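Local coordinates for protein glutathione S-transferase (PDB 3M3M) that binds glutathione and probably acts as a glutathione transferase, conjugating the tripeptide's thiol to electrophilic substrates, at residues Tyr10-Leu24 against Arg190-Asp202. Residues are numbered along the deposited sequence; the frame is centred on the assembly and turned at random.
Sequences YRSGNCYKIKLMLNL and RVQSHPRHVPMLD. With GSH (glutathione), chain B.
In this glutathione S-transferase the C-terminal tail, leaving helix 182-192 of the all-helical domain, runs back along helix 13-24, the first helix of the thioredoxin-like domain, and Lys19, Tyr16 and Met200 make much of the join. Lys19 stretches out fully extended and its NZ meets three oxygens of the tail: Pro199 O at 2.8 Å, Met200 O from above the carbonyl plane, and Asp202 OD1, met from above the carboxylate plane in a 2.8 Å salt bridge. A methionine in its place would probably leave the Asp202 carboxylate without its countercharge and the two carbonyls without this donor, with the Asp202 side chain freer to turn. One turn back, Tyr16 has CG anti to the backbone N (chi1 177°), which carries its ring against the tail; OH donates 2.7 Å to a lone pair of Val198 O, while Met200 CA and CB lie over one face of the ring, CB almost squarely. The selenomethionine chain then bends at its last torsion, bringing CE within 3.6 Å of Gly13 CA, beside Ser12 and Asn14 of the glutathione pocket. A water donates to both Tyr10 O and Met200 O, tying the helix's leading loop to the tail. Toward the far end, Val198 sets both methyls against Asn23 CB, and Leu20 CD1 reaches the His197 ring. Leu24 CD2 lies over one face of the His194 imidazole, with Pro195 CD on the opposite face. Arg196 closes the contact side-on: NE at 2.9 Å and NH2 at 3.1 Å both donate to Asn23 O, which lies in the guanidinium plane.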
ATOM      1  N   TYR A  10       4.783  -9.260  -5.739  1.00 10.47           N
ATOM      2  CA  TYR A  10       4.015  -8.223  -6.442  1.00 10.22           C
ATOM      3  C   TYR A  10       2.542  -8.211  -6.141  1.00 10.44           C
ATOM      4  O   TYR A  10       1.917  -7.124  -6.262  1.00 11.27           O
ATOM      5  CB  TYR A  10       4.178  -8.357  -7.983  1.00 10.26           C
ATOM      6  CG  TYR A  10       5.545  -8.030  -8.480  1.00 11.65           C
ATOM      7  CD1 TYR A  10       6.069  -6.745  -8.329  1.00 10.09           C
ATOM      8  CD2 TYR A  10       6.354  -9.034  -9.088  1.00 14.20           C
ATOM      9  CE1 TYR A  10       7.363  -6.427  -8.836  1.00 11.76           C
ATOM     10  CE2 TYR A  10       7.657  -8.730  -9.586  1.00 14.37           C
ATOM     11  CZ  TYR A  10       8.136  -7.436  -9.429  1.00 11.68           C
ATOM     12  OH  TYR A  10       9.395  -7.107  -9.957  1.00 12.81           O
ATOM     13  N   ARG A  11       1.937  -9.361  -5.764  1.00 10.20           N
ATOM     14  CA  ARG A  11       0.517  -9.391  -5.399  1.00 11.45           C
ATOM     15  C   ARG A  11       0.181  -8.783  -4.053  1.00 11.97           C
ATOM     16  O   ARG A  11      -0.980  -8.562  -3.742  1.00 13.51           O
ATOM     17  CB  ARG A  11      -0.054 -10.822  -5.455  1.00 13.77           C
ATOM     18  CG  ARG A  11      -0.174 -11.082  -6.943  1.00 16.39           C
ATOM     19  CD  ARG A  11      -0.993 -12.266  -7.169  1.00 22.90           C
ATOM     20  NE  ARG A  11      -1.334 -12.490  -8.597  1.00 24.40           N
ATOM     21  CZ  ARG A  11      -0.483 -12.965  -9.548  1.00 28.37           C
ATOM     22  NH1 ARG A  11       0.810 -13.195  -9.334  1.00 25.45           N
ATOM     23  NH2 ARG A  11      -0.936 -13.156 -10.763  1.00 28.50           N
ATOM     24  N   SER A  12       1.199  -8.522  -3.268  1.00 10.57           N
ATOM     25  CA  SER A  12       0.955  -7.898  -1.961  1.00 10.18           C
ATOM     26  C   SER A  12       0.826  -6.382  -2.134  1.00 10.23           C
ATOM     27  O   SER A  12       1.736  -5.786  -2.728  1.00  9.41           O
ATOM     28  CB  SER A  12       2.186  -8.153  -1.082  1.00 10.37           C
ATOM     29  OG  SER A  12       2.278  -7.174   0.014  1.00 12.75           O
ATOM     30  N   GLY A  13      -0.276  -5.798  -1.666  1.00  8.99           N
ATOM     31  CA  GLY A  13      -0.491  -4.383  -1.761  1.00  8.96           C
ATOM     32  C   GLY A  13       0.649  -3.642  -1.077  1.00  9.33           C
ATOM     33  O   GLY A  13       1.091  -2.600  -1.579  1.00  8.86           O
ATOM     34  N   ASN A  14       1.110  -4.131   0.088  1.00  9.08           N
ATOM     35  CA  ASN A  14       2.212  -3.441   0.782  1.00  8.33           C
ATOM     36  C   ASN A  14       3.495  -3.388  -0.053  1.00  6.60           C
ATOM     37  O   ASN A  14       4.222  -2.394  -0.044  1.00  7.07           O
ATOM     38  CB  ASN A  14       2.478  -4.087   2.145  1.00  7.71           C
ATOM     39  CG  ASN A  14       1.278  -3.894   3.067  1.00 10.25           C
ATOM     40  OD1 ASN A  14       0.734  -4.898   3.620  1.00 14.14           O
ATOM     41  ND2 ASN A  14       0.867  -2.629   3.241  1.00  6.27           N
ATOM     42  N   CYS A  15       3.741  -4.440  -0.844  1.00  8.02           N
ATOM     43  CA  CYS A  15       4.907  -4.460  -1.734  1.00  7.54           C
ATOM     44  C   CYS A  15       4.676  -3.640  -3.019  1.00  7.84           C
ATOM     45  O   CYS A  15       5.634  -3.005  -3.538  1.00  8.67           O
ATOM     46  CB  CYS A  15       5.189  -5.937  -2.126  1.00  9.10           C
ATOM     47  SG  CYS A  15       5.703  -6.928  -0.684  1.00 15.57           S
ATOM     48  N   TYR A  16       3.434  -3.657  -3.553  1.00  6.91           N
ATOM     49  CA  TYR A  16       3.105  -2.802  -4.675  1.00  7.55           C
ATOM     50  C   TYR A  16       3.399  -1.312  -4.406  1.00  6.28           C
ATOM     51  O   TYR A  16       3.900  -0.565  -5.276  1.00  6.99           O
ATOM     52  CB  TYR A  16       1.622  -2.981  -5.039  1.00  6.08           C
ATOM     53  CG  TYR A  16       1.178  -2.058  -6.174  1.00  6.94           C
ATOM     54  CD1 TYR A  16       2.025  -1.786  -7.317  1.00  6.42           C
ATOM     55  CD2 TYR A  16      -0.082  -1.429  -6.066  1.00  7.61           C
ATOM     56  CE1 TYR A  16       1.558  -0.897  -8.350  1.00  6.27           C
ATOM     57  CE2 TYR A  16      -0.555  -0.541  -7.088  1.00  7.21           C
ATOM     58  CZ  TYR A  16       0.288  -0.332  -8.233  1.00  7.58           C
ATOM     59  OH  TYR A  16      -0.149   0.572  -9.201  1.00 10.24           O
ATOM     60  N   LYS A  17       3.145  -0.831  -3.162  1.00  6.59           N
ATOM     61  CA  LYS A  17       3.526   0.522  -2.833  1.00  6.29           C
ATOM     62  C   LYS A  17       4.966   0.829  -3.189  1.00  5.76           C
ATOM     63  O   LYS A  17       5.225   1.934  -3.714  1.00  6.61           O
ATOM     64  CB  LYS A  17       3.472   0.747  -1.280  1.00  6.38           C
ATOM     65  CG  LYS A  17       2.069   0.661  -0.697  1.00  6.84           C
ATOM     66  CD  LYS A  17       2.161   0.515   0.821  1.00  4.85           C
ATOM     67  CE  LYS A  17       0.767   0.299   1.395  1.00  5.80           C
ATOM     68  NZ  LYS A  17       0.800   0.155   2.915  1.00  7.07           N
ATOM     69  N   ILE A  18       5.882  -0.125  -2.959  1.00  5.97           N
ATOM     70  CA  ILE A  18       7.314   0.108  -3.179  1.00  7.65           C
ATOM     71  C   ILE A  18       7.650  -0.021  -4.694  1.00  8.00           C
ATOM     72  O   ILE A  18       8.417   0.810  -5.239  1.00  8.66           O
ATOM     73  CB  ILE A  18       8.126  -0.861  -2.346  1.00  8.34           C
ATOM     74  CG1 ILE A  18       7.656  -0.824  -0.838  1.00  6.12           C
ATOM     75  CG2 ILE A  18       9.603  -0.478  -2.429  1.00  9.09           C
ATOM     76  CD1 ILE A  18       7.446   0.608  -0.256  1.00  8.55           C
ATOM     77  N   LYS A  19       7.047  -0.987  -5.358  1.00  8.34           N
ATOM     78  CA  LYS A  19       7.214  -1.074  -6.864  1.00  9.99           C
ATOM     79  C   LYS A  19       6.776   0.272  -7.462  1.00 10.15           C
ATOM     80  O   LYS A  19       7.465   0.864  -8.320  1.00 10.01           O
ATOM     81  CB  LYS A  19       6.327  -2.213  -7.417  1.00 11.12           C
ATOM     82  CG  LYS A  19       6.463  -2.284  -8.981  1.00 11.88           C
ATOM     83  CD  LYS A  19       5.380  -3.199  -9.578  1.00 10.71           C
ATOM     84  CE  LYS A  19       5.487  -3.135 -11.158  1.00 11.24           C
ATOM     85  NZ  LYS A  19       4.483  -4.118 -11.763  1.00 12.91           N
ATOM     86  N   LEU A  20       5.573   0.718  -7.073  1.00  7.50           N
ATOM     87  CA  LEU A  20       5.078   2.000  -7.644  1.00  8.34           C
ATOM     88  C   LEU A  20       6.003   3.185  -7.343  1.00  9.19           C
ATOM     89  O   LEU A  20       6.388   3.955  -8.248  1.00  8.62           O
ATOM     90  CB  LEU A  20       3.672   2.291  -7.031  1.00  6.93           C
ATOM     91  CG  LEU A  20       2.963   3.568  -7.569  1.00  6.42           C
ATOM     92  CD1 LEU A  20       2.996   3.692  -9.221  1.00  8.98           C
ATOM     93  CD2 LEU A  20       1.477   3.506  -7.052  1.00  6.29           C
HETATM   94  N   MSE A  21       6.405   3.306  -6.060  1.00  7.13           N
HETATM   95  CA  MSE A  21       7.322   4.434  -5.706  1.00  8.09           C
HETATM   96  C   MSE A  21       8.675   4.413  -6.455  1.00  7.78           C
HETATM   97  O   MSE A  21       9.091   5.459  -6.983  1.00  7.80           O
HETATM   98  CB  MSE A  21       7.572   4.374  -4.219  1.00  6.19           C
HETATM   99  CG  MSE A  21       8.492   5.460  -3.638  1.00 10.06           C
HETATM  100 SE   MSE A  21       7.454   7.152  -3.386  1.00 23.89          SE
HETATM  101  CE  MSE A  21       7.459   7.938  -5.202  1.00 13.71           C
ATOM    102  N   LEU A  22       9.288   3.234  -6.552  1.00  7.32           N
ATOM    103  CA  LEU A  22      10.542   3.128  -7.282  1.00  8.59           C
ATOM    104  C   LEU A  22      10.379   3.560  -8.754  1.00  9.38           C
ATOM    105  O   LEU A  22      11.256   4.313  -9.300  1.00  9.67           O
ATOM    106  CB  LEU A  22      11.137   1.704  -7.143  1.00  9.13           C
ATOM    107  CG  LEU A  22      11.631   1.380  -5.703  1.00  8.38           C
ATOM    108  CD1 LEU A  22      11.737  -0.148  -5.640  1.00 11.23           C
ATOM    109  CD2 LEU A  22      12.988   2.073  -5.478  1.00  9.79           C
ATOM    110  N   ASN A  23       9.318   3.083  -9.396  1.00  9.31           N
ATOM    111  CA  ASN A  23       9.079   3.475 -10.821  1.00  9.65           C
ATOM    112  C   ASN A  23       8.723   4.954 -10.979  1.00 10.48           C
ATOM    113  O   ASN A  23       9.199   5.615 -11.891  1.00 10.51           O
ATOM    114  CB  ASN A  23       8.024   2.547 -11.487  1.00  8.55           C
ATOM    115  CG  ASN A  23       8.620   1.192 -11.768  1.00 12.52           C
ATOM    116  OD1 ASN A  23       9.214   0.999 -12.862  1.00 13.00           O
ATOM    117  ND2 ASN A  23       8.597   0.288 -10.806  1.00 10.58           N
ATOM    118  N   LEU A  24       7.926   5.504 -10.066  1.00 10.81           N
ATOM    119  CA  LEU A  24       7.529   6.918 -10.199  1.00 10.53           C
ATOM    120  C   LEU A  24       8.819   7.786 -10.107  1.00 11.08           C
ATOM    121  O   LEU A  24       8.900   8.784 -10.809  1.00 11.06           O
ATOM    122  CB  LEU A  24       6.620   7.352  -9.031  1.00  9.28           C
ATOM    123  CG  LEU A  24       5.214   6.856  -9.241  1.00  8.84           C
ATOM    124  CD1 LEU A  24       4.448   7.051  -7.834  1.00  8.51           C
ATOM    125  CD2 LEU A  24       4.448   7.631 -10.420  1.00  8.14           C
ATOM    126  N   ARG A 190      -6.959   9.717 -11.276  1.00 11.74           N
ATOM    127  CA  ARG A 190      -5.897  10.672 -11.189  1.00 12.78           C
ATOM    128  C   ARG A 190      -4.539  10.021 -10.878  1.00 13.45           C
ATOM    129  O   ARG A 190      -3.549  10.358 -11.469  1.00 13.26           O
ATOM    130  CB  ARG A 190      -6.155  11.761 -10.105  1.00 11.75           C
ATOM    131  CG  ARG A 190      -7.336  12.577 -10.495  1.00 18.62           C
ATOM    132  CD  ARG A 190      -7.308  13.947  -9.811  1.00 29.14           C
ATOM    133  NE  ARG A 190      -7.990  13.651  -8.641  1.00 31.95           N
ATOM    134  CZ  ARG A 190      -9.305  13.600  -8.435  1.00 31.62           C
ATOM    135  NH1 ARG A 190     -10.273  13.972  -9.284  1.00 31.04           N
ATOM    136  NH2 ARG A 190      -9.638  13.176  -7.274  1.00 15.71           N
ATOM    137  N   VAL A 191      -4.525   9.098  -9.921  1.00 12.31           N
ATOM    138  CA  VAL A 191      -3.301   8.383  -9.598  1.00 10.50           C
ATOM    139  C   VAL A 191      -2.783   7.677 -10.823  1.00 10.87           C
ATOM    140  O   VAL A 191      -1.626   7.816 -11.197  1.00 12.50           O
ATOM    141  CB  VAL A 191      -3.580   7.380  -8.422  1.00 10.34           C
ATOM    142  CG1 VAL A 191      -2.345   6.409  -8.241  1.00  9.44           C
ATOM    143  CG2 VAL A 191      -3.875   8.277  -7.117  1.00 10.41           C
ATOM    144  N   GLN A 192      -3.659   6.925 -11.431  1.00 12.73           N
ATOM    145  CA  GLN A 192      -3.334   6.097 -12.601  1.00 15.65           C
ATOM    146  C   GLN A 192      -2.928   6.923 -13.837  1.00 16.74           C
ATOM    147  O   GLN A 192      -2.294   6.362 -14.746  1.00 18.07           O
ATOM    148  CB  GLN A 192      -4.600   5.326 -13.010  1.00 15.88           C
ATOM    149  CG  GLN A 192      -4.805   4.136 -12.238  1.00 21.68           C
ATOM    150  CD  GLN A 192      -6.245   3.709 -12.331  1.00 28.23           C
ATOM    151  OE1 GLN A 192      -6.910   4.095 -13.321  1.00 30.16           O
ATOM    152  NE2 GLN A 192      -6.762   2.910 -11.322  1.00 20.60           N
ATOM    153  N   SER A 193      -3.235   8.210 -13.839  1.00 16.49           N
ATOM    154  CA  SER A 193      -2.889   9.075 -14.931  1.00 16.25           C
ATOM    155  C   SER A 193      -1.489   9.641 -14.832  1.00 16.58           C
ATOM    156  O   SER A 193      -1.012  10.320 -15.771  1.00 17.25           O
ATOM    157  CB  SER A 193      -3.922  10.218 -15.052  1.00 18.40           C
ATOM    158  OG  SER A 193      -3.658  11.258 -14.110  1.00 22.75           O
ATOM    159  N   HIS A 194      -0.784   9.402 -13.737  1.00 12.37           N
ATOM    160  CA  HIS A 194       0.512   9.962 -13.644  1.00 10.85           C
ATOM    161  C   HIS A 194       1.365   9.315 -14.768  1.00 11.28           C
ATOM    162  O   HIS A 194       1.217   8.100 -15.046  1.00 10.74           O
ATOM    163  CB  HIS A 194       1.172   9.592 -12.290  1.00 12.39           C
ATOM    164  CG  HIS A 194       2.474  10.288 -12.104  1.00 14.02           C
ATOM    165  ND1 HIS A 194       3.636   9.918 -12.782  1.00 11.56           N
ATOM    166  CD2 HIS A 194       2.800  11.343 -11.322  1.00 17.17           C
ATOM    167  CE1 HIS A 194       4.624  10.717 -12.414  1.00 13.50           C
ATOM    168  NE2 HIS A 194       4.141  11.582 -11.507  1.00 15.23           N
ATOM    169  N   PRO A 195       2.172  10.128 -15.481  1.00 11.41           N
ATOM    170  CA  PRO A 195       2.825   9.554 -16.653  1.00 11.00           C
ATOM    171  C   PRO A 195       3.795   8.392 -16.337  1.00 11.32           C
ATOM    172  O   PRO A 195       4.074   7.576 -17.248  1.00 12.36           O
ATOM    173  CB  PRO A 195       3.514  10.765 -17.276  1.00 10.87           C
ATOM    174  CG  PRO A 195       3.698  11.764 -16.098  1.00 12.02           C
ATOM    175  CD  PRO A 195       2.416  11.577 -15.290  1.00 12.28           C
ATOM    176  N   ARG A 196       4.250   8.266 -15.082  1.00 10.64           N
ATOM    177  CA  ARG A 196       5.195   7.204 -14.719  1.00  8.76           C
ATOM    178  C   ARG A 196       4.496   6.126 -13.903  1.00  7.41           C
ATOM    179  O   ARG A 196       5.207   5.205 -13.406  1.00  8.82           O
ATOM    180  CB  ARG A 196       6.383   7.774 -13.936  1.00 11.08           C
ATOM    181  CG  ARG A 196       7.224   8.777 -14.737  1.00 11.53           C
ATOM    182  CD  ARG A 196       8.526   9.059 -14.015  1.00 10.93           C
ATOM    183  NE  ARG A 196       9.304   7.799 -13.814  1.00 11.17           N
ATOM    184  CZ  ARG A 196      10.180   7.298 -14.682  1.00 13.19           C
ATOM    185  NH1 ARG A 196      10.483   8.023 -15.802  1.00 13.37           N
ATOM    186  NH2 ARG A 196      10.772   6.143 -14.458  1.00 13.02           N
ATOM    187  N   HIS A 197       3.156   6.183 -13.887  1.00 10.19           N
ATOM    188  CA  HIS A 197       2.378   5.169 -13.092  1.00  8.60           C
ATOM    189  C   HIS A 197       2.753   3.756 -13.626  1.00  8.81           C
ATOM    190  O   HIS A 197       2.938   3.568 -14.899  1.00 10.30           O
ATOM    191  CB  HIS A 197       0.896   5.378 -13.211  1.00  9.77           C
ATOM    192  CG  HIS A 197       0.107   4.362 -12.392  1.00 11.55           C
ATOM    193  ND1 HIS A 197       0.102   4.418 -11.019  1.00 10.16           N
ATOM    194  CD2 HIS A 197      -0.676   3.311 -12.740  1.00 10.16           C
ATOM    195  CE1 HIS A 197      -0.673   3.443 -10.534  1.00 10.21           C
ATOM    196  NE2 HIS A 197      -1.135   2.733 -11.563  1.00 10.01           N
ATOM    197  N   VAL A 198       2.833   2.755 -12.732  1.00  7.94           N
ATOM    198  CA  VAL A 198       2.913   1.304 -13.180  1.00  8.81           C
ATOM    199  C   VAL A 198       1.867   0.549 -12.418  1.00  9.45           C
ATOM    200  O   VAL A 198       1.565   0.913 -11.225  1.00  9.10           O
ATOM    201  CB  VAL A 198       4.341   0.692 -12.891  1.00  9.24           C
ATOM    202  CG1 VAL A 198       5.469   1.416 -13.722  1.00 10.00           C
ATOM    203  CG2 VAL A 198       4.765   0.732 -11.337  1.00  8.91           C
ATOM    204  N   PRO A 199       1.259  -0.475 -13.046  1.00  9.93           N
ATOM    205  CA  PRO A 199       0.287  -1.332 -12.424  1.00 10.42           C
ATOM    206  C   PRO A 199       0.940  -2.339 -11.496  1.00  9.04           C
ATOM    207  O   PRO A 199       2.167  -2.507 -11.470  1.00  9.02           O
ATOM    208  CB  PRO A 199      -0.382  -2.090 -13.600  1.00 11.99           C
ATOM    209  CG  PRO A 199       0.777  -2.242 -14.593  1.00 11.91           C
ATOM    210  CD  PRO A 199       1.608  -0.927 -14.397  1.00 11.67           C
HETATM  211  N   MSE A 200       0.089  -2.966 -10.656  1.00  9.28           N
HETATM  212  CA  MSE A 200       0.584  -3.932  -9.694  1.00  9.15           C
HETATM  213  C   MSE A 200       1.250  -5.095 -10.400  1.00 10.92           C
HETATM  214  O   MSE A 200       2.393  -5.465 -10.084  1.00 11.52           O
HETATM  215  CB  MSE A 200      -0.619  -4.502  -8.919  1.00 10.32           C
HETATM  216  CG  MSE A 200      -0.152  -5.540  -7.984  1.00 11.91           C
HETATM  217 SE   MSE A 200      -1.854  -6.117  -6.924  1.00 21.76          SE
HETATM  218  CE  MSE A 200      -1.404  -5.258  -5.183  1.00 14.45           C
ATOM    219  N   LEU A 201       0.529  -5.665 -11.382  1.00 12.42           N
ATOM    220  CA  LEU A 201       1.114  -6.756 -12.140  1.00 16.29           C
ATOM    221  C   LEU A 201       1.397  -6.321 -13.599  1.00 19.81           C
ATOM    222  O   LEU A 201       0.519  -5.688 -14.216  1.00 20.56           O
ATOM    223  CB  LEU A 201       0.116  -7.932 -12.163  1.00 15.95           C
ATOM    224  CG  LEU A 201      -0.399  -8.359 -10.770  1.00 20.99           C
ATOM    225  CD1 LEU A 201      -1.481  -9.433 -10.818  1.00 26.10           C
ATOM    226  CD2 LEU A 201       0.819  -8.852 -10.039  1.00 21.86           C
ATOM    227  N   ASP A 202       2.551  -6.712 -14.149  1.00 22.96           N
ATOM    228  CA  ASP A 202       2.902  -6.246 -15.532  1.00 28.44           C
ATOM    229  C   ASP A 202       2.118  -6.946 -16.683  1.00 31.32           C
ATOM    230  O   ASP A 202       1.648  -8.081 -16.512  1.00 34.42           O
ATOM    231  CB  ASP A 202       4.409  -6.289 -15.762  1.00 29.84           C
ATOM    232  CG  ASP A 202       5.197  -5.099 -15.035  1.00 35.95           C
ATOM    233  OD1 ASP A 202       4.652  -3.974 -14.558  1.00 33.80           O
ATOM    234  OD2 ASP A 202       6.436  -5.361 -14.955  1.00 40.28           O
TER
HETATM  235  N1  GSH B 209       2.865  -3.127   8.455  1.00  7.46           N
HETATM  236  CA1 GSH B 209       3.598  -3.905   7.380  1.00  7.66           C
HETATM  237  C1  GSH B 209       3.919  -3.037   6.160  1.00  6.80           C
HETATM  238  O11 GSH B 209       4.995  -3.282   5.540  1.00  9.19           O
HETATM  239  O12 GSH B 209       3.077  -2.169   5.803  1.00 10.10           O
HETATM  240  CB1 GSH B 209       2.644  -5.085   7.005  1.00  9.25           C
HETATM  241  CG1 GSH B 209       3.341  -5.864   5.934  1.00  8.67           C
HETATM  242  CD1 GSH B 209       2.665  -7.238   5.736  1.00 10.21           C
HETATM  243  OE1 GSH B 209       1.546  -7.598   6.478  1.00 11.35           O
HETATM  244  N2  GSH B 209       3.155  -8.130   4.824  1.00  9.95           N
HETATM  245  CA2 GSH B 209       2.498  -9.421   4.633  1.00 12.26           C
HETATM  246  C2  GSH B 209       3.432 -10.442   5.119  1.00 12.51           C
HETATM  247  O2  GSH B 209       4.725 -10.268   4.865  1.00 11.93           O
HETATM  248  CB2 GSH B 209       2.255  -9.571   3.108  1.00 12.03           C
HETATM  249  SG2 GSH B 209       1.060  -8.251   2.488  1.00 19.54           S
HETATM  250  N3  GSH B 209       2.990 -11.485   5.804  1.00 13.58           N
HETATM  251  CA3 GSH B 209       3.970 -12.517   6.185  1.00 20.44           C
HETATM  252  C3  GSH B 209       3.740 -13.070   7.580  1.00 34.29           C
HETATM  253  O31 GSH B 209       4.225 -14.195   7.910  1.00 36.59           O
HETATM  254  O32 GSH B 209       3.110 -12.386   8.404  1.00 36.51           O
HETATM  255  O   HOH W   1       3.327  -4.919  -7.302  1.00  9.30           O